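Local coordinates for putative alpha-L-fucosidase (Bacteroides thetaiotaomicron VPI-5482, PDB 3GZA), which probably hydrolyses alpha-L-fucosidic linkages, releasing L-fucose from glycans, at residues A156-K159 and R160-E163; K164-T167 and E168-R172. All coordinates share one frame; numbering follows the deposited sequence.

How the contacts relate
Contacts 1 and 2 are successive stretches of one helix, 148-171, their centres about 13 Å apart, and both touch the same ethanediol molecule. Contact 1 is partly buried: its inner side sets a tyrosine ring against a cysteine sulfur and loops, while its outer side faces the second subunit. Contact 2 is the more buried of the two, its centre about 22 Å from the centre of the chain, against about 27 Å for contact 1, and its aliphatic and thiol side chains reach parallel strands of the barrel. The chemistry shifts accordingly, from sulfur-aromatic packing and an intersubunit salt bridge in contact 1 to carbonyls that each take two bonds, plus a buried carboxylate, in contact 2.

Contact 1 (A156-K159 and R160-E163); sequences AWYK and RLCE. With EDO (1,2-ethanediol), chain K.
Y158 carries its ring anti to the backbone N (chi1 -179°), and C162, one turn on, swings SG beside its own N (chi1 -69°), which lays the sulfur over one face of the ring. SG stands 3.6 Å from the ring centroid and is displaced toward the hydroxyl end, 3.3 Å from Y158 CZ: a sulfur-aromatic contact. Y158 OH itself is hydrogen-bonded to I131 O. L161 CD2 reaches both aromatic rings instead, 4.1 Å from Y158 CD1 and 4.2 Å from W157 CH2.

On the outer side R160 folds its guanidinium back over the A156 carbonyl, whose O lies 3.5 Å above the middle of the group. R160 NH2 forms a salt bridge with E49 of the second subunit. A leucine here would probably leave that glutamate without its charged mate and take the guanidinium off the A156 carbonyl. An ethanediol, probably from the crystallisation liquor, takes a weak bond at O2 from W157 NE1 (3.2 Å).

All this lies within helix 148-171, whose inner side packs on I131 and L137, in loops beyond strand 124-129, and on P193, just ahead of helix 196-202, while W157 meets P47 of the second subunit.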
# COMPACT_ATOMS: atom_id res chain seq x y z
N ALA A 156 11.42 -2.96 -11.68
CA ALA A 156 10.73 -3.91 -12.60
C ALA A 156 9.31 -4.15 -12.07
O ALA A 156 8.33 -4.21 -12.81
CB ALA A 156 11.51 -5.19 -12.71
N TRP A 157 9.21 -4.33 -10.76
CA TRP A 157 7.91 -4.54 -10.10
C TRP A 157 7.01 -3.33 -10.24
O TRP A 157 5.82 -3.47 -10.56
CB TRP A 157 8.14 -4.90 -8.62
CG TRP A 157 6.88 -4.83 -7.81
CD1 TRP A 157 5.91 -5.79 -7.70
CD2 TRP A 157 6.45 -3.73 -7.01
NE1 TRP A 157 4.88 -5.33 -6.92
CE2 TRP A 157 5.21 -4.09 -6.47
CE3 TRP A 157 6.99 -2.49 -6.69
CZ2 TRP A 157 4.50 -3.25 -5.61
CZ3 TRP A 157 6.28 -1.67 -5.84
CH2 TRP A 157 5.07 -2.09 -5.31
N TYR A 158 7.55 -2.13 -10.01
CA TYR A 158 6.79 -0.93 -10.10
C TYR A 158 6.27 -0.73 -11.54
O TYR A 158 5.12 -0.34 -11.74
CB TYR A 158 7.58 0.29 -9.60
CG TYR A 158 6.77 1.56 -9.69
CD1 TYR A 158 5.67 1.75 -8.85
CD2 TYR A 158 7.10 2.59 -10.58
CE1 TYR A 158 4.91 2.94 -8.91
CE2 TYR A 158 6.37 3.75 -10.66
CZ TYR A 158 5.25 3.94 -9.82
OH TYR A 158 4.51 5.12 -9.90
N LYS A 159 7.11 -0.98 -12.52
CA LYS A 159 6.66 -0.89 -13.89
C LYS A 159 5.44 -1.82 -14.14
O LYS A 159 4.48 -1.42 -14.78
CB LYS A 159 7.81 -1.23 -14.85
CG LYS A 159 8.84 -0.08 -14.93
CD LYS A 159 10.22 -0.43 -15.47
CE LYS A 159 10.22 -0.97 -16.83
NZ LYS A 159 11.67 -1.17 -17.25
N ARG A 160 5.52 -3.05 -13.65
CA ARG A 160 4.39 -3.97 -13.80
C ARG A 160 3.19 -3.48 -13.05
O ARG A 160 2.07 -3.64 -13.52
CB ARG A 160 4.76 -5.40 -13.36
CG ARG A 160 5.69 -6.13 -14.35
CD ARG A 160 5.90 -7.56 -13.93
NE ARG A 160 6.65 -7.71 -12.71
CZ ARG A 160 7.99 -7.77 -12.65
NH1 ARG A 160 8.76 -7.68 -13.74
NH2 ARG A 160 8.56 -7.87 -11.50
N LEU A 161 3.39 -2.91 -11.86
CA LEU A 161 2.25 -2.40 -11.08
C LEU A 161 1.53 -1.33 -11.89
O LEU A 161 0.29 -1.30 -12.00
CB LEU A 161 2.74 -1.81 -9.76
CG LEU A 161 1.65 -1.09 -8.94
CD1 LEU A 161 0.53 -2.03 -8.40
CD2 LEU A 161 2.26 -0.26 -7.80
N CYS A 162 2.33 -0.44 -12.49
CA CYS A 162 1.75 0.64 -13.29
C CYS A 162 1.04 0.11 -14.50
O CYS A 162 -0.08 0.56 -14.85
CB CYS A 162 2.84 1.62 -13.70
SG CYS A 162 3.50 2.55 -12.28
N GLU A 163 1.64 -0.85 -15.18
CA GLU A 163 1.02 -1.54 -16.33
C GLU A 163 -0.34 -2.13 -15.90
O GLU A 163 -1.35 -2.00 -16.62
CB GLU A 163 1.93 -2.62 -16.89
CG GLU A 163 3.17 -2.02 -17.58
CD GLU A 163 4.31 -2.96 -17.79
OE1 GLU A 163 4.17 -4.16 -17.50
OE2 GLU A 163 5.39 -2.49 -18.22
C1 EDO K . 3.30 -5.92 -10.09
O1 EDO K . 2.92 -7.17 -10.79
C2 EDO K . 2.03 -5.58 -9.25
O2 EDO K . 2.03 -6.22 -8.00

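Contact 2 (K164-T167 and E168-R172); sequences KMVT and ELCTR. With EDO (1,2-ethanediol), chain K.
T167 O is gripped from two places one turn on: T171 OG1 donates to it at 2.7 Å, and C170 N adds a weak bond at 3.2 Å. The hydroxyl comes in well to one side of the carbonyl, 35° out of its plane. It gets there because T171 sets OG1 between its backbone N and carbonyl carbon (chi1 58°), folding the hydroxyl back along the helix; the methyl CG2 then comes to 4.2 Å from T167 CG2. The next carbonyl is shared as well: E168 O takes T171 N and R172 N, both from the same face of its plane. The T167 hydroxyl points back up the helix and bonds to E163 O, a turn earlier.

V166 and C170 line the buried side, CG1 to SG 4.0 Å. Helix 148-171 lies in the connection between parallel strands 124-129 and 178-181, a beta-alpha-beta crossover of the TIM-barrel domain, and here it packs directly on both: V166 touches I129 and F181, L169 touches I127 and I129, and C170 touches I179. Helix 196-202 covers the neighbouring flank, with I198 against V166 and T167, and Y202 against C170 and T171.

E168 is buried, its carboxylate held by S91 OG and W89 NE1 at OE1 and by D92 N at OE2. The R172 guanidinium lies flat across the E168 chain, with CG 3.8 Å above its centre. R172 NH1 is a long 3.7 Å from E168 OE2, an attraction of charges alone, while R172 NH2 pairs with D92. At the start of this stretch, K164 reaches out fully extended beyond CG, and its NZ bonds to ethanediol O1 at 2.9 Å; the same diol also bonds to E49 of the second subunit.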
# COMPACT_ATOMS: atom_id res chain seq x y z
N LYS A 164 -0.35 -2.77 -14.73
CA LYS A 164 -1.61 -3.36 -14.25
C LYS A 164 -2.67 -2.31 -13.90
O LYS A 164 -3.84 -2.53 -14.20
CB LYS A 164 -1.35 -4.30 -13.08
CG LYS A 164 -0.68 -5.60 -13.49
CD LYS A 164 -0.40 -6.44 -12.28
CE LYS A 164 0.17 -7.80 -12.59
NZ LYS A 164 0.42 -8.51 -11.26
N MSE A 165 -2.27 -1.20 -13.31
CA MSE A 165 -3.20 -0.11 -13.00
C MSE A 165 -3.79 0.44 -14.29
O MSE A 165 -4.99 0.62 -14.41
CB MSE A 165 -2.54 1.00 -12.19
CG MSE A 165 -2.20 0.60 -10.74
SE MSE A 165 -1.63 2.11 -9.69
CE MSE A 165 0.00 2.55 -10.50
N VAL A 166 -2.92 0.66 -15.27
CA VAL A 166 -3.35 1.17 -16.58
C VAL A 166 -4.30 0.19 -17.20
O VAL A 166 -5.30 0.57 -17.79
CB VAL A 166 -2.15 1.50 -17.46
CG1 VAL A 166 -2.54 1.86 -18.91
CG2 VAL A 166 -1.33 2.67 -16.86
N THR A 167 -4.02 -1.09 -17.07
CA THR A 167 -4.90 -2.11 -17.67
C THR A 167 -6.29 -2.04 -17.02
O THR A 167 -7.32 -2.10 -17.73
CB THR A 167 -4.30 -3.52 -17.52
OG1 THR A 167 -3.03 -3.56 -18.18
CG2 THR A 167 -5.20 -4.60 -18.20
N GLU A 168 -6.34 -1.92 -15.71
CA GLU A 168 -7.66 -1.83 -15.03
C GLU A 168 -8.43 -0.64 -15.58
O GLU A 168 -9.64 -0.73 -15.88
CB GLU A 168 -7.50 -1.68 -13.51
CG GLU A 168 -7.00 -2.92 -12.82
CD GLU A 168 -6.86 -2.78 -11.32
OE1 GLU A 168 -6.69 -1.65 -10.84
OE2 GLU A 168 -6.87 -3.85 -10.64
N LEU A 169 -7.77 0.51 -15.61
CA LEU A 169 -8.40 1.76 -16.04
C LEU A 169 -8.84 1.75 -17.48
O LEU A 169 -9.85 2.38 -17.84
CB LEU A 169 -7.53 2.94 -15.68
CG LEU A 169 -7.36 3.16 -14.16
CD1 LEU A 169 -6.13 4.02 -13.79
CD2 LEU A 169 -8.67 3.70 -13.45
N CYS A 170 -8.13 0.98 -18.31
CA CYS A 170 -8.44 0.87 -19.77
C CYS A 170 -9.41 -0.23 -20.11
O CYS A 170 -9.80 -0.34 -21.28
CB CYS A 170 -7.17 0.68 -20.59
SG CYS A 170 -6.09 2.14 -20.67
N THR A 171 -9.77 -1.08 -19.15
CA THR A 171 -10.67 -2.21 -19.43
C THR A 171 -11.99 -2.20 -18.68
O THR A 171 -12.92 -2.88 -19.11
CB THR A 171 -9.99 -3.57 -19.19
OG1 THR A 171 -9.54 -3.63 -17.80
CG2 THR A 171 -8.78 -3.72 -20.16
N ARG A 172 -12.08 -1.45 -17.59
CA ARG A 172 -13.28 -1.56 -16.75
C ARG A 172 -14.16 -0.32 -16.73
O ARG A 172 -15.15 -0.32 -16.01
CB ARG A 172 -12.83 -1.83 -15.31
CG ARG A 172 -12.04 -3.07 -15.12
CD ARG A 172 -11.53 -3.18 -13.69
NE ARG A 172 -10.73 -4.39 -13.49
CZ ARG A 172 -10.27 -4.73 -12.29
NH1 ARG A 172 -10.49 -3.97 -11.24
NH2 ARG A 172 -9.56 -5.84 -12.17
C1 EDO K . 3.30 -5.92 -10.09
O1 EDO K . 2.92 -7.17 -10.79
C2 EDO K . 2.03 -5.58 -9.25
O2 EDO K . 2.03 -6.22 -8.00